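Local coordinates for protein Methylcobalamin\: coenzyme M methyltransferase (Methanosarcina mazei, PDB 4AY7) that transfers the methyl group of a methylated corrinoid to coenzyme M, a zinc-dependent step of methanogenesis, at residues A286-N291 with G316-L321; N250-L255 with E270-A275. All blocks are in the same frame, centred on the assembly; numbering follows the deposited sequence.

Interaction 1: A286-N291 with G316-L321; sequences ARLVGN and GGIDVL. With MG (magnesium ion), chain D.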
ATOM      1  N   ALA A 286       5.964  14.674  -7.027  1.00 19.43           N
ATOM      2  CA  ALA A 286       4.991  13.770  -6.403  1.00 18.50           C
ATOM      3  C   ALA A 286       4.620  14.388  -5.052  1.00 18.39           C
ATOM      4  O   ALA A 286       5.287  15.358  -4.597  1.00 18.09           O
ATOM      5  CB  ALA A 286       5.520  12.357  -6.207  1.00 19.45           C
ATOM      6  N   ARG A 287       3.490  13.958  -4.508  1.00 17.60           N
ATOM      7  CA  ARG A 287       3.073  14.358  -3.181  1.00 18.00           C
ATOM      8  C   ARG A 287       3.504  13.348  -2.165  1.00 17.52           C
ATOM      9  O   ARG A 287       3.855  12.201  -2.506  1.00 17.67           O
ATOM     10  CB  ARG A 287       1.572  14.539  -3.144  1.00 18.14           C
ATOM     11  CG  ARG A 287       1.063  15.930  -3.430  1.00 18.62           C
ATOM     12  CD  ARG A 287       1.531  16.448  -4.789  1.00 19.45           C
ATOM     13  NE  ARG A 287       1.131  15.612  -5.898  1.00 19.27           N
ATOM     14  CZ  ARG A 287       1.724  15.550  -7.085  1.00 20.88           C
ATOM     15  NH1 ARG A 287       2.714  16.355  -7.426  1.00 22.63           N
ATOM     16  NH2 ARG A 287       1.285  14.715  -8.021  1.00 20.63           N
ATOM     17  N   LEU A 288       3.492  13.730  -0.895  1.00 17.56           N
ATOM     18  CA  LEU A 288       4.024  12.882   0.184  1.00 17.56           C
ATOM     19  C   LEU A 288       2.936  12.451   1.173  1.00 17.53           C
ATOM     20  O   LEU A 288       2.105  13.253   1.628  1.00 17.44           O
ATOM     21  CB  LEU A 288       5.192  13.546   0.897  1.00 17.88           C
ATOM     22  CG  LEU A 288       6.120  12.682   1.746  1.00 18.22           C
ATOM     23  CD1 LEU A 288       6.847  11.641   0.911  1.00 18.96           C
ATOM     24  CD2 LEU A 288       7.106  13.533   2.580  1.00 19.19           C
ATOM     25  N   VAL A 289       2.873  11.148   1.407  1.00 17.84           N
ATOM     26  CA  VAL A 289       1.867  10.541   2.249  1.00 17.57           C
ATOM     27  C   VAL A 289       2.611   9.912   3.423  1.00 18.31           C
ATOM     28  O   VAL A 289       3.588   9.213   3.249  1.00 17.99           O
ATOM     29  CB  VAL A 289       1.086   9.454   1.524  1.00 17.65           C
ATOM     30  CG1 VAL A 289       0.063   8.831   2.481  1.00 18.17           C
ATOM     31  CG2 VAL A 289       0.455   9.992   0.192  1.00 16.98           C
ATOM     32  N   GLY A 290       2.121  10.163   4.623  1.00 18.68           N
ATOM     33  CA  GLY A 290       2.780   9.609   5.828  1.00 18.50           C
ATOM     34  C   GLY A 290       2.666  10.539   7.004  1.00 18.66           C
ATOM     35  O   GLY A 290       1.743  11.319   7.031  1.00 18.41           O
ATOM     36  N   ASN A 291       3.581  10.489   7.980  1.00 19.35           N
ATOM     37  CA  ASN A 291       4.712   9.546   8.066  1.00 20.35           C
ATOM     38  C   ASN A 291       4.879   8.979   9.487  1.00 21.26           C
ATOM     39  O   ASN A 291       6.024   8.783   9.971  1.00 22.39           O
ATOM     40  CB  ASN A 291       5.994  10.260   7.674  1.00 21.38           C
ATOM     41  CG  ASN A 291       6.277  11.450   8.559  1.00 23.11           C
ATOM     42  OD1 ASN A 291       5.454  11.792   9.406  1.00 23.44           O
ATOM     43  ND2 ASN A 291       7.409  12.095   8.353  1.00 22.74           N
ATOM     44  N   GLY A 316       5.271  20.314   8.406  1.00 20.54           N
ATOM     45  CA  GLY A 316       6.315  19.970   7.480  1.00 19.82           C
ATOM     46  C   GLY A 316       5.815  19.873   6.074  1.00 19.15           C
ATOM     47  O   GLY A 316       6.618  19.691   5.137  1.00 19.34           O
ATOM     48  N   GLY A 317       4.511  19.938   5.903  1.00 18.85           N
ATOM     49  CA  GLY A 317       3.892  19.928   4.588  1.00 19.05           C
ATOM     50  C   GLY A 317       3.423  18.611   3.980  1.00 19.15           C
ATOM     51  O   GLY A 317       3.208  18.523   2.749  1.00 19.17           O
ATOM     52  N   ILE A 318       3.287  17.559   4.805  1.00 18.56           N
ATOM     53  CA  ILE A 318       2.712  16.313   4.339  1.00 18.10           C
ATOM     54  C   ILE A 318       1.415  16.570   3.605  1.00 18.02           C
ATOM     55  O   ILE A 318       0.665  17.479   3.960  1.00 18.43           O
ATOM     56  CB  ILE A 318       2.496  15.353   5.536  1.00 18.27           C
ATOM     57  CG1 ILE A 318       2.625  13.930   5.060  1.00 18.81           C
ATOM     58  CG2 ILE A 318       1.140  15.586   6.268  1.00 18.42           C
ATOM     59  CD1 ILE A 318       4.081  13.479   4.826  1.00 18.76           C
ATOM     60  N   ASP A 319       1.184  15.836   2.523  1.00 17.67           N
ATOM     61  CA  ASP A 319       0.029  16.027   1.707  1.00 18.23           C
ATOM     62  C   ASP A 319      -1.183  15.256   2.144  1.00 17.68           C
ATOM     63  O   ASP A 319      -2.327  15.683   1.936  1.00 17.72           O
ATOM     64  CB  ASP A 319       0.400  15.764   0.266  1.00 19.21           C
ATOM     65  CG  ASP A 319       1.523  16.662  -0.195  1.00 20.12           C
ATOM     66  OD1 ASP A 319       1.253  17.869  -0.269  1.00 21.04           O
ATOM     67  OD2 ASP A 319       2.683  16.242  -0.378  1.00 19.74           O
ATOM     68  N   VAL A 320      -0.938  14.071   2.652  1.00 17.82           N
ATOM     69  CA  VAL A 320      -1.935  13.166   3.209  1.00 17.44           C
ATOM     70  C   VAL A 320      -1.360  12.598   4.516  1.00 17.82           C
ATOM     71  O   VAL A 320      -0.276  11.971   4.502  1.00 17.90           O
ATOM     72  CB  VAL A 320      -2.294  11.993   2.292  1.00 17.19           C
ATOM     73  CG1 VAL A 320      -3.161  10.974   3.063  1.00 16.78           C
ATOM     74  CG2 VAL A 320      -3.002  12.481   0.980  1.00 17.03           C
ATOM     75  N   LEU A 321      -2.007  12.911   5.623  1.00 17.34           N
ATOM     76  CA  LEU A 321      -1.484  12.469   6.943  1.00 17.32           C
ATOM     77  C   LEU A 321      -1.860  11.007   7.112  1.00 17.44           C
ATOM     78  O   LEU A 321      -3.049  10.618   6.950  1.00 17.69           O
ATOM     79  CB  LEU A 321      -2.060  13.270   8.062  1.00 17.27           C
ATOM     80  CG  LEU A 321      -1.714  12.921   9.512  1.00 17.29           C
ATOM     81  CD1 LEU A 321      -0.211  13.045   9.661  1.00 17.27           C
ATOM     82  CD2 LEU A 321      -2.478  13.690  10.597  1.00 17.55           C
TER
HETATM   83 MG    MG D 600       1.121  20.051  -0.407  1.00 44.28          MG
HETATM   84  O   HOH W   1       2.102  20.734   1.301  1.00 26.72           O
HETATM   85  O   HOH W   2      -0.838  20.190   0.099  1.00 44.84           O
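In the parallel sheet of the TIM barrel, strand 287-292 pairs with strand 320-323, and Val289 pairs with Val320 in parallel register, both side chains on one face. Gly290 N donates to Val320 O at 3.0 Å. Two residues earlier Leu288 O takes Asp319 N at 2.9 Å and, weakly, Val320 N. Before the second strand begins, the carboxylate of Asp319 does the work of a backbone acceptor: Leu288 N reaches Asp319 OD2 at 2.7 Å in an almost straight bond (171°), on the anti lone pair. Asp319 OD1 binds a magnesium ion at 2.2 Å, a water on that ion donates to Gly317 O, and Asp319 OD2 also forms a salt bridge with Lys279, so both oxygens are engaged and the carboxylate's rotation is fixed. Arg287 offers Asp319 only its aliphatic part, Arg287 CG lying 3.3 Å from Asp319 CG, while its bent chain carries NE off to Leu23 O. The valines run alongside each other out of the sheet, each with CG1 anti to its backbone N (179° and 170°); Val289 CG1 and Val320 CG1 meet at 3.9 Å, against helix 15-24. From the other face Ile318 crosses Leu288 at about a right angle, Ile318 CD1 against Leu288 CD2 at 3.8 Å, and lies over Gly290, whose backbone angles would force a CB into the carbonyl oxygen before it. Helix 303-315, ending in a Schellman motif at Gly317, links the two strands, making this the beta-alpha-beta crossover characteristic of a TIM barrel.

Interaction 2: N250-L255 with E270-A275; sequences NVNPIL and EKIGSA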
ATOM      1  N   ASN A 250      14.839   2.510   4.433  1.00 31.24           N
ATOM      2  CA  ASN A 250      15.699   3.707   4.229  1.00 32.00           C
ATOM      3  C   ASN A 250      15.757   4.004   2.708  1.00 27.63           C
ATOM      4  O   ASN A 250      16.723   3.664   2.050  1.00 28.71           O
ATOM      5  CB  ASN A 250      17.110   3.377   4.779  1.00 36.77           C
ATOM      6  CG  ASN A 250      17.055   2.664   6.142  1.00 41.29           C
ATOM      7  OD1 ASN A 250      16.837   3.307   7.161  1.00 44.99           O
ATOM      8  ND2 ASN A 250      17.199   1.333   6.157  1.00 41.23           N
ATOM      9  N   VAL A 251      14.684   4.576   2.171  1.00 24.32           N
ATOM     10  CA  VAL A 251      14.565   4.877   0.758  1.00 22.53           C
ATOM     11  C   VAL A 251      15.220   6.202   0.344  1.00 22.82           C
ATOM     12  O   VAL A 251      15.105   6.528  -0.801  1.00 23.00           O
ATOM     13  CB  VAL A 251      13.088   4.913   0.265  1.00 21.68           C
ATOM     14  CG1 VAL A 251      12.451   3.558   0.363  1.00 22.50           C
ATOM     15  CG2 VAL A 251      12.224   5.920   1.028  1.00 21.94           C
ATOM     16  N   ASN A 252      15.898   6.976   1.216  1.00 23.43           N
ATOM     17  CA  ASN A 252      16.479   8.235   0.722  1.00 24.22           C
ATOM     18  C   ASN A 252      17.357   8.110  -0.541  1.00 24.21           C
ATOM     19  O   ASN A 252      17.333   9.014  -1.398  1.00 23.36           O
ATOM     20  CB  ASN A 252      17.243   8.986   1.789  1.00 26.85           C
ATOM     21  CG  ASN A 252      16.313   9.708   2.749  1.00 27.69           C
ATOM     22  OD1 ASN A 252      15.234  10.114   2.371  1.00 28.98           O
ATOM     23  ND2 ASN A 252      16.668   9.724   4.000  1.00 29.31           N
ATOM     24  N   PRO A 253      18.103   6.988  -0.686  1.00 23.46           N
ATOM     25  CA  PRO A 253      19.013   6.914  -1.867  1.00 23.90           C
ATOM     26  C   PRO A 253      18.294   6.717  -3.199  1.00 23.11           C
ATOM     27  O   PRO A 253      18.891   6.941  -4.243  1.00 25.36           O
ATOM     28  CB  PRO A 253      19.934   5.758  -1.546  1.00 24.85           C
ATOM     29  CG  PRO A 253      19.805   5.540  -0.046  1.00 25.09           C
ATOM     30  CD  PRO A 253      18.451   6.009   0.366  1.00 24.12           C
ATOM     31  N   ILE A 254      16.987   6.511  -3.141  1.00 21.85           N
ATOM     32  CA  ILE A 254      16.149   6.398  -4.298  1.00 21.21           C
ATOM     33  C   ILE A 254      14.907   7.233  -4.274  1.00 20.65           C
ATOM     34  O   ILE A 254      14.133   7.175  -5.220  1.00 19.42           O
ATOM     35  CB  ILE A 254      15.658   4.896  -4.517  1.00 20.28           C
ATOM     36  CG1 ILE A 254      14.759   4.356  -3.367  1.00 19.43           C
ATOM     37  CG2 ILE A 254      16.847   3.975  -4.838  1.00 21.37           C
ATOM     38  CD1 ILE A 254      14.027   3.053  -3.718  1.00 19.17           C
ATOM     39  N   LEU A 255      14.711   8.016  -3.207  1.00 21.68           N
ATOM     40  CA  LEU A 255      13.543   8.878  -3.087  1.00 21.21           C
ATOM     41  C   LEU A 255      13.326   9.746  -4.311  1.00 21.91           C
ATOM     42  O   LEU A 255      12.213   9.836  -4.791  1.00 20.98           O
ATOM     43  CB  LEU A 255      13.639   9.729  -1.815  1.00 21.50           C
ATOM     44  CG  LEU A 255      12.363  10.445  -1.420  1.00 21.26           C
ATOM     45  CD1 LEU A 255      11.187   9.447  -1.334  1.00 20.31           C
ATOM     46  CD2 LEU A 255      12.586  11.170  -0.075  1.00 21.10           C
ATOM     47  N   GLU A 270       8.711   7.011   8.618  1.00 31.33           N
ATOM     48  CA  GLU A 270       9.321   7.992   9.493  1.00 33.96           C
ATOM     49  C   GLU A 270      10.860   7.942   9.447  1.00 33.29           C
ATOM     50  O   GLU A 270      11.529   8.934   9.642  1.00 32.30           O
ATOM     51  CB  GLU A 270       8.824   7.594  10.917  1.00 36.18           C
ATOM     52  CG  GLU A 270       9.175   8.527  12.045  1.00 40.64           C
ATOM     53  CD  GLU A 270      10.615   8.354  12.471  1.00 44.03           C
ATOM     54  OE1 GLU A 270      11.025   7.161  12.547  1.00 43.77           O
ATOM     55  OE2 GLU A 270      11.326   9.401  12.652  1.00 45.82           O
ATOM     56  N   LYS A 271      11.389   6.728   9.245  1.00 34.95           N
ATOM     57  CA  LYS A 271      12.827   6.414   9.203  1.00 36.79           C
ATOM     58  C   LYS A 271      13.623   7.360   8.364  1.00 35.24           C
ATOM     59  O   LYS A 271      14.744   7.727   8.723  1.00 39.99           O
ATOM     60  CB  LYS A 271      13.039   5.019   8.561  1.00 41.54           C
ATOM     61  CG  LYS A 271      13.186   3.836   9.480  1.00 45.74           C
ATOM     62  CD  LYS A 271      13.331   2.550   8.649  1.00 47.23           C
ATOM     63  CE  LYS A 271      12.750   1.357   9.419  1.00 49.51           C
ATOM     64  NZ  LYS A 271      11.261   1.400   9.290  1.00 49.98           N
ATOM     65  N   ILE A 272      13.078   7.779   7.232  1.00 31.50           N
ATOM     66  CA  ILE A 272      13.876   8.573   6.311  1.00 30.83           C
ATOM     67  C   ILE A 272      14.087  10.081   6.698  1.00 28.90           C
ATOM     68  O   ILE A 272      14.804  10.800   6.044  1.00 29.06           O
ATOM     69  CB  ILE A 272      13.351   8.364   4.885  1.00 31.43           C
ATOM     70  CG1 ILE A 272      12.045   9.138   4.637  1.00 31.80           C
ATOM     71  CG2 ILE A 272      13.123   6.848   4.638  1.00 30.83           C
ATOM     72  CD1 ILE A 272      11.420   8.769   3.291  1.00 33.22           C
ATOM     73  N   GLY A 273      13.461  10.539   7.770  1.00 26.89           N
ATOM     74  CA  GLY A 273      13.632  11.895   8.187  1.00 25.64           C
ATOM     75  C   GLY A 273      12.303  12.565   8.168  1.00 24.11           C
ATOM     76  O   GLY A 273      11.272  11.900   8.143  1.00 23.50           O
ATOM     77  N   SER A 274      12.339  13.902   8.233  1.00 22.90           N
ATOM     78  CA  SER A 274      11.141  14.676   8.385  1.00 21.81           C
ATOM     79  C   SER A 274      10.337  14.775   7.105  1.00 20.48           C
ATOM     80  O   SER A 274      10.852  14.630   6.006  1.00 20.90           O
ATOM     81  CB  SER A 274      11.547  16.079   8.797  1.00 22.28           C
ATOM     82  OG  SER A 274      12.226  16.753   7.717  1.00 21.27           O
ATOM     83  N   ALA A 275       9.061  15.023   7.241  1.00 20.33           N
ATOM     84  CA  ALA A 275       8.271  15.306   6.063  1.00 20.58           C
ATOM     85  C   ALA A 275       8.872  16.533   5.276  1.00 21.59           C
ATOM     86  O   ALA A 275       8.951  16.526   4.019  1.00 21.01           O
ATOM     87  CB  ALA A 275       6.822  15.589   6.482  1.00 20.54           C
TER
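Ile272 fills the space between the two segments, its side chain meeting Val251, Asn252 and Leu255. Ile272 CD1 touches Val251 CG2 at 3.7 Å, with Leu255 CD2 somewhat farther at 4.3 Å, while Ile272 CG2 lies 3.7 Å from Val251 N. Placed between backbone N and carbonyl carbon (chi1 76°), CG1 of Ile272 carries CD1 toward these two side chains. Asn252 passes obliquely along the same residue: Asn252 OD1 sits 3.6 Å from Ile272 CB, and Asn252 ND2 donates to Ile272 O at 3.0 Å. That bond is straight (179°), lies in the amide plane of Asn252 and meets a lone pair of the carbonyl in its own plane. With an alanine here Ile272 O would probably lose this donor and the flank of Ile272 CB its neighbour. At the exposed margin Asn250 OD1 lies near Lys271 CD, but the polar ends turn elsewhere, Asn250 ND2 to Asp217 and Lys271 NZ to Glu269. Farther out, Pro216 backs Val251, helix 275-282 packs on Leu255, and Ser274 N-caps that helix. One directed hydrogen bond from a side-chain amide, beside an apolar contact, thus joins the 3-10 turn after strand 265-267 to the start of helix 252-259, near the zinc site of His246, Cys248 and Cys325.

Interaction 1 is buried and belongs to the barrel sheet, whereas interaction 2 is partly exposed and joins a loop and a helix start after neighbouring strands. Their chemistry follows: backbone pairing between strands with a metal-bound carboxylate at its edge in the one, a single hydrogen bond from a side-chain amide beside an isoleucine in the other. The two meet through helix 275-282, whose first residue, Ala275, closes segment 270-275: Ala275 CB packs 3.8 Å from Ile318 CD1, and Ala275 O lies 3.8 Å from Leu288 CD2. The same helix supplies Lys279 to Asp319 and covers Leu255. Glu270 CB also packs against Asn291 O, bringing the loop to the later end of segment 286-291.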